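Side-chain contacts in triacylglycerol lipase (Rhizopus niveus, PDB 1LGY), which hydrolyses the ester bonds of triacylglycerols and partial glycerides, with a strong preference for the 1 and 3 positions: residues N36-V41 with N64-R69; L78-T83 with N121-V126. All blocks are in the same frame, centred on the assembly; numbering follows the deposited sequence.

Interaction 1. Residues N36-V41 with N64-R69; sequences NKWDCV and NGYVLR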
loop_
_atom_site.group_PDB
_atom_site.type_symbol
_atom_site.label_atom_id
_atom_site.label_comp_id
_atom_site.label_asym_id
_atom_site.label_seq_id
_atom_site.Cartn_x
_atom_site.Cartn_y
_atom_site.Cartn_z
ATOM N N ASN A 36 1.089 18.498 8.877
ATOM C CA ASN A 36 2.487 18.645 8.554
ATOM C C ASN A 36 3.476 18.555 9.711
ATOM O O ASN A 36 4.494 19.241 9.781
ATOM C CB ASN A 36 2.674 19.935 7.799
ATOM C CG ASN A 36 2.919 19.690 6.305
ATOM O OD1 ASN A 36 4.039 19.389 5.862
ATOM N ND2 ASN A 36 1.875 19.840 5.485
ATOM N N LYS A 37 3.249 17.558 10.580
ATOM C CA LYS A 37 4.122 17.277 11.713
ATOM C C LYS A 37 4.379 15.788 11.917
ATOM O O LYS A 37 3.522 14.928 11.755
ATOM C CB LYS A 37 3.521 17.820 12.989
ATOM C CG LYS A 37 3.561 19.311 13.084
ATOM C CD LYS A 37 2.803 19.823 14.284
ATOM C CE LYS A 37 1.459 20.230 13.758
ATOM N NZ LYS A 37 0.653 20.696 14.868
ATOM N N TRP A 38 5.587 15.477 12.360
ATOM C CA TRP A 38 5.987 14.116 12.549
ATOM C C TRP A 38 6.122 13.966 14.039
ATOM O O TRP A 38 7.213 13.712 14.570
ATOM C CB TRP A 38 7.299 13.915 11.812
ATOM C CG TRP A 38 7.606 12.471 11.535
ATOM C CD1 TRP A 38 8.756 11.877 11.976
ATOM C CD2 TRP A 38 6.781 11.618 10.848
ATOM N NE1 TRP A 38 8.652 10.633 11.583
ATOM C CE2 TRP A 38 7.503 10.434 10.913
ATOM C CE3 TRP A 38 5.553 11.654 10.189
ATOM C CZ2 TRP A 38 6.989 9.290 10.333
ATOM C CZ3 TRP A 38 5.049 10.487 9.606
ATOM C CH2 TRP A 38 5.770 9.297 9.681
ATOM N N ASP A 39 5.024 14.140 14.758
ATOM C CA ASP A 39 5.155 13.944 16.182
ATOM C C ASP A 39 4.075 13.045 16.762
ATOM O O ASP A 39 3.457 13.258 17.812
ATOM C CB ASP A 39 5.173 15.327 16.862
ATOM C CG ASP A 39 3.933 16.189 16.792
ATOM O OD1 ASP A 39 2.881 15.740 16.317
ATOM O OD2 ASP A 39 4.037 17.340 17.234
ATOM N N CYS A 40 3.844 11.992 16.027
ATOM C CA CYS A 40 2.800 11.105 16.434
ATOM C C CYS A 40 3.470 9.896 17.072
ATOM O O CYS A 40 4.700 9.790 17.012
ATOM C CB CYS A 40 2.018 10.912 15.132
ATOM S SG CYS A 40 2.572 9.613 14.021
ATOM N N VAL A 41 2.751 8.954 17.696
ATOM C CA VAL A 41 3.421 7.914 18.448
ATOM C C VAL A 41 4.026 6.991 17.438
ATOM O O VAL A 41 5.238 6.879 17.450
ATOM C CB VAL A 41 2.437 7.160 19.358
ATOM C CG1 VAL A 41 3.200 6.046 20.078
ATOM C CG2 VAL A 41 1.842 8.078 20.409
ATOM N N ASN A 64 -5.414 11.101 0.889
ATOM C CA ASN A 64 -4.358 11.916 1.458
ATOM C C ASN A 64 -3.035 11.183 1.403
ATOM O O ASN A 64 -3.012 9.994 1.136
ATOM C CB ASN A 64 -4.674 12.256 2.868
ATOM C CG ASN A 64 -6.033 12.885 3.006
ATOM O OD1 ASN A 64 -6.123 14.065 3.266
ATOM N ND2 ASN A 64 -7.108 12.104 2.874
ATOM N N GLY A 65 -1.910 11.872 1.549
ATOM C CA GLY A 65 -0.652 11.180 1.514
ATOM C C GLY A 65 0.473 12.088 1.915
ATOM O O GLY A 65 0.253 13.265 2.181
ATOM N N TYR A 66 1.694 11.611 1.951
ATOM C CA TYR A 66 2.797 12.505 2.221
ATOM C C TYR A 66 4.141 12.012 1.756
ATOM O O TYR A 66 4.336 10.811 1.614
ATOM C CB TYR A 66 2.884 12.768 3.689
ATOM C CG TYR A 66 3.161 11.577 4.588
ATOM C CD1 TYR A 66 4.474 11.166 4.840
ATOM C CD2 TYR A 66 2.095 10.933 5.215
ATOM C CE1 TYR A 66 4.730 10.109 5.722
ATOM C CE2 TYR A 66 2.344 9.877 6.106
ATOM C CZ TYR A 66 3.658 9.484 6.340
ATOM O OH TYR A 66 3.909 8.421 7.165
ATOM N N VAL A 67 5.118 12.882 1.497
ATOM C CA VAL A 67 6.462 12.412 1.145
ATOM C C VAL A 67 7.286 12.680 2.406
ATOM O O VAL A 67 7.179 13.732 3.048
ATOM C CB VAL A 67 7.009 13.202 -0.066
ATOM C CG1 VAL A 67 8.431 12.772 -0.325
ATOM C CG2 VAL A 67 6.201 12.895 -1.335
ATOM N N LEU A 68 8.097 11.720 2.807
ATOM C CA LEU A 68 8.849 11.897 4.034
ATOM C C LEU A 68 10.289 11.507 3.755
ATOM O O LEU A 68 10.456 10.520 3.055
ATOM C CB LEU A 68 8.200 10.995 5.063
ATOM C CG LEU A 68 8.839 10.878 6.436
ATOM C CD1 LEU A 68 8.314 11.938 7.367
ATOM C CD2 LEU A 68 8.479 9.531 7.040
ATOM N N ARG A 69 11.344 12.219 4.158
ATOM C CA ARG A 69 12.721 11.737 3.993
ATOM C C ARG A 69 13.336 11.460 5.363
ATOM O O ARG A 69 12.998 12.040 6.397
ATOM C CB ARG A 69 13.538 12.773 3.262
ATOM C CG ARG A 69 14.909 12.310 2.841
ATOM C CD ARG A 69 15.658 13.505 2.385
ATOM N NE ARG A 69 15.997 14.340 3.518
ATOM C CZ ARG A 69 15.870 15.654 3.449
ATOM N NH1 ARG A 69 15.452 16.277 2.362
ATOM N NH2 ARG A 69 16.067 16.376 4.527
#

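Interaction 2. Residues L78-T83 with N121-V126; sequences LVFRGT and NDYFPV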
loop_
_atom_site.group_PDB
_atom_site.type_symbol
_atom_site.label_atom_id
_atom_site.label_comp_id
_atom_site.label_asym_id
_atom_site.label_seq_id
_atom_site.Cartn_x
_atom_site.Cartn_y
_atom_site.Cartn_z
ATOM N N LEU A 78 6.800 7.225 0.548
ATOM C CA LEU A 78 5.656 7.850 -0.082
ATOM C C LEU A 78 4.514 7.108 0.612
ATOM O O LEU A 78 4.493 5.875 0.546
ATOM C CB LEU A 78 5.619 7.533 -1.510
ATOM C CG LEU A 78 5.066 8.442 -2.602
ATOM C CD1 LEU A 78 4.808 7.510 -3.784
ATOM C CD2 LEU A 78 3.820 9.222 -2.205
ATOM N N VAL A 79 3.579 7.783 1.323
ATOM C CA VAL A 79 2.586 7.057 2.117
ATOM C C VAL A 79 1.229 7.531 1.714
ATOM O O VAL A 79 1.020 8.729 1.611
ATOM C CB VAL A 79 2.839 7.329 3.632
ATOM C CG1 VAL A 79 1.754 6.754 4.530
ATOM C CG2 VAL A 79 4.172 6.683 4.004
ATOM N N PHE A 80 0.273 6.630 1.541
ATOM C CA PHE A 80 -1.096 7.025 1.180
ATOM C C PHE A 80 -2.171 6.496 2.110
ATOM O O PHE A 80 -1.970 5.556 2.873
ATOM C CB PHE A 80 -1.524 6.528 -0.184
ATOM C CG PHE A 80 -0.729 7.010 -1.373
ATOM C CD1 PHE A 80 0.409 6.315 -1.747
ATOM C CD2 PHE A 80 -1.144 8.145 -2.084
ATOM C CE1 PHE A 80 1.145 6.754 -2.835
ATOM C CE2 PHE A 80 -0.384 8.559 -3.173
ATOM C CZ PHE A 80 0.758 7.870 -3.549
ATOM N N ARG A 81 -3.349 7.137 1.999
ATOM C CA ARG A 81 -4.581 6.630 2.613
ATOM C C ARG A 81 -5.779 7.218 1.867
ATOM O O ARG A 81 -5.705 8.324 1.342
ATOM C CB ARG A 81 -4.738 7.043 4.064
ATOM C CG ARG A 81 -4.958 8.528 4.287
ATOM C CD ARG A 81 -5.466 8.760 5.667
ATOM N NE ARG A 81 -6.086 10.050 5.671
ATOM C CZ ARG A 81 -7.402 10.099 5.742
ATOM N NH1 ARG A 81 -8.159 9.017 5.812
ATOM N NH2 ARG A 81 -7.998 11.262 5.760
ATOM N N GLY A 82 -6.866 6.457 1.736
ATOM C CA GLY A 82 -8.093 7.059 1.301
ATOM C C GLY A 82 -8.876 7.373 2.564
ATOM O O GLY A 82 -8.360 7.595 3.667
ATOM N N THR A 83 -10.169 7.448 2.318
ATOM C CA THR A 83 -11.148 7.601 3.360
ATOM C C THR A 83 -11.067 6.515 4.404
ATOM O O THR A 83 -11.104 5.321 4.091
ATOM C CB THR A 83 -12.572 7.587 2.726
ATOM O OG1 THR A 83 -13.516 7.619 3.778
ATOM C CG2 THR A 83 -12.878 6.323 1.946
ATOM N N ASN A 121 0.199 14.834 -9.490
ATOM C CA ASN A 121 0.995 16.032 -9.675
ATOM C C ASN A 121 1.373 16.672 -8.352
ATOM O O ASN A 121 2.156 17.609 -8.301
ATOM C CB ASN A 121 0.230 17.030 -10.564
ATOM C CG ASN A 121 -0.031 16.518 -11.997
ATOM O OD1 ASN A 121 -1.150 16.590 -12.524
ATOM N ND2 ASN A 121 0.959 15.953 -12.690
ATOM N N ASP A 122 0.865 16.142 -7.241
ATOM C CA ASP A 122 1.250 16.598 -5.935
ATOM C C ASP A 122 2.377 15.789 -5.291
ATOM O O ASP A 122 3.022 16.300 -4.369
ATOM C CB ASP A 122 0.053 16.566 -5.050
ATOM C CG ASP A 122 -1.052 17.498 -5.455
ATOM O OD1 ASP A 122 -0.776 18.533 -6.047
ATOM O OD2 ASP A 122 -2.201 17.171 -5.164
ATOM N N TYR A 123 2.659 14.543 -5.684
ATOM C CA TYR A 123 3.799 13.914 -5.071
ATOM C C TYR A 123 4.931 13.761 -6.084
ATOM O O TYR A 123 6.110 13.903 -5.762
ATOM C CB TYR A 123 3.415 12.550 -4.491
ATOM C CG TYR A 123 3.318 11.380 -5.456
ATOM C CD1 TYR A 123 4.489 10.766 -5.900
ATOM C CD2 TYR A 123 2.068 10.910 -5.921
ATOM C CE1 TYR A 123 4.450 9.709 -6.800
ATOM C CE2 TYR A 123 2.030 9.841 -6.816
ATOM C CZ TYR A 123 3.231 9.252 -7.246
ATOM O OH TYR A 123 3.248 8.165 -8.099
ATOM N N PHE A 124 4.607 13.441 -7.328
ATOM C CA PHE A 124 5.659 13.056 -8.241
ATOM C C PHE A 124 6.795 14.043 -8.472
ATOM O O PHE A 124 7.929 13.565 -8.423
ATOM C CB PHE A 124 4.963 12.635 -9.560
ATOM C CG PHE A 124 5.830 11.737 -10.429
ATOM C CD1 PHE A 124 6.739 12.296 -11.320
ATOM C CD2 PHE A 124 5.717 10.373 -10.307
ATOM C CE1 PHE A 124 7.544 11.471 -12.092
ATOM C CE2 PHE A 124 6.519 9.554 -11.080
ATOM C CZ PHE A 124 7.441 10.094 -11.977
ATOM N N PRO A 125 6.692 15.359 -8.680
ATOM C CA PRO A 125 7.844 16.242 -8.714
ATOM C C PRO A 125 8.524 16.299 -7.363
ATOM O O PRO A 125 9.724 16.552 -7.336
ATOM C CB PRO A 125 7.321 17.590 -9.127
ATOM C CG PRO A 125 5.950 17.298 -9.638
ATOM C CD PRO A 125 5.484 16.159 -8.775
ATOM N N VAL A 126 7.823 16.096 -6.237
ATOM C CA VAL A 126 8.542 16.134 -4.958
ATOM C C VAL A 126 9.483 14.944 -4.763
ATOM O O VAL A 126 10.577 15.118 -4.230
ATOM C CB VAL A 126 7.563 16.171 -3.825
ATOM C CG1 VAL A 126 8.338 16.202 -2.502
ATOM C CG2 VAL A 126 6.732 17.452 -3.889
#

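Interaction 1. Residues N36-V41 with N64-R69
Trp-38 belongs to the loop between helix 11-26 and helix 41-46 and packs on the central sheet of the alpha/beta-hydrolase fold, against Tyr-66 and Leu-68 of strand 63-70. These two residues sit two apart on the strand and so project from the same face of the sheet. The indole is carried across to them with its CG anti to the backbone N (chi1 -161°). Leu-68 comes in over one face of the indole: its CD1 stands 3.8 Å from the centroid of the six-membered Trp-38 ring, almost straight above it, in a CH-pi contact. The other methyl of the fork reaches further out, Leu-68 CD2 lying 3.6 Å from Trp-38 CZ2. Tyr-66 meets the indole differently. Its OH approaches the outer edge close to the indole plane, with Tyr-66 OH 3.2 Å from Trp-38 CH2. Behind it, Tyr-66 CZ is 3.7 Å from Trp-38 CZ3. The two rings are inclined at 62°, neither stacked nor truly edge-to-face. Nearby, Val-32 touches both Trp-38 and Tyr-66, and Ile-23 of helix 11-26 also packs on the tyrosine. At the far end of the loop, Cys-40 takes the N-cap position of helix 41-46 and is joined by a disulfide to Cys-43. No hydrogen bond links 36-41 to 64-69. The polar atoms are satisfied elsewhere: Trp-38 NE1 donates to Val-47 O, and Tyr-66 OH is hydrogen-bonded to Thr-26 OG1. Those outside bonds tether the polar ends of the two rings and probably limit how they can turn; the contact itself is left to dispersion, with perhaps a slight electrostatic attraction between the C-H edge of the indole and the phenol oxygen.

Interaction 2. Residues L78-T83 with N121-V126
Leu-78 and Phe-80 pack against Tyr-123 in a buried, wholly apolar contact between a strand and a helix: strand 75-81, in the interior of the central sheet, supplies the first two, and helix 110-133, lying across that sheet, supplies the tyrosine. Both lie on the same side of the Tyr-123 ring plane, Leu-78 over the CD1/CE1 half of the face and Phe-80 obliquely, past the CD2/CE2 rim. Leu-78 CD1 is 3.7 Å from Tyr-123 CE1 and 4.1 Å from the ring centroid, 26° off the normal, which makes a CH-pi contact displaced toward the rim; Leu-78 CD2 sits nearer the root of the ring, 3.9 Å from Tyr-123 CG. Phe-80 presents its edge, with CZ leading, 4.0 Å from Tyr-123 CE2. The two planes stand at 86°, and with the centroids 5.8 Å apart this is an offset edge-to-face pair. Phe-80 gets there although its CB does not aim at the helix, because CG is anti to the carbonyl carbon (chi1 -61°) and the ring extends toward Tyr-123. In the alpha/beta-hydrolase fold, helices fill both faces of the sheet, and here helix 146-161, which follows the nucleophile Ser-145, joins the same layer: Ala-154 touches the side chains of both Phe-80 and Tyr-123, and Phe-80 also packs on Gln-150. The Phe-80 side chain is about 9 Å from that of Ser-145. The other face of Tyr-123 is backed, toward its rim, by Phe-124 CB, 4.0 Å above the plane, so the ring lies between the strand's leucine and its own helix neighbour. Its OH is hydrogen-bonded to the OH of Tyr-116, seven residues, about two turns, earlier in helix 110-133.

How the interactions relate
Both contacts are buried and depend on neighbouring antiparallel strands of one sheet, 63-70 and 75-81, tied by backbone hydrogen bonds, such as Tyr-66 N to Val-79 O. They occupy opposite faces: interaction 1 holds an irregular loop beside helix 11-26, whereas interaction 2 holds helix 110-133 and lies somewhat closer to the chain centre and to the catalytic serine. Each combines a leucine methyl over an aromatic face with a second aromatic, but the rings are oblique in interaction 1 and edge-to-face in interaction 2. Beyond the touching groups, Val-67, facing away from interaction 1, packs on Val-126 of the helix in interaction 2.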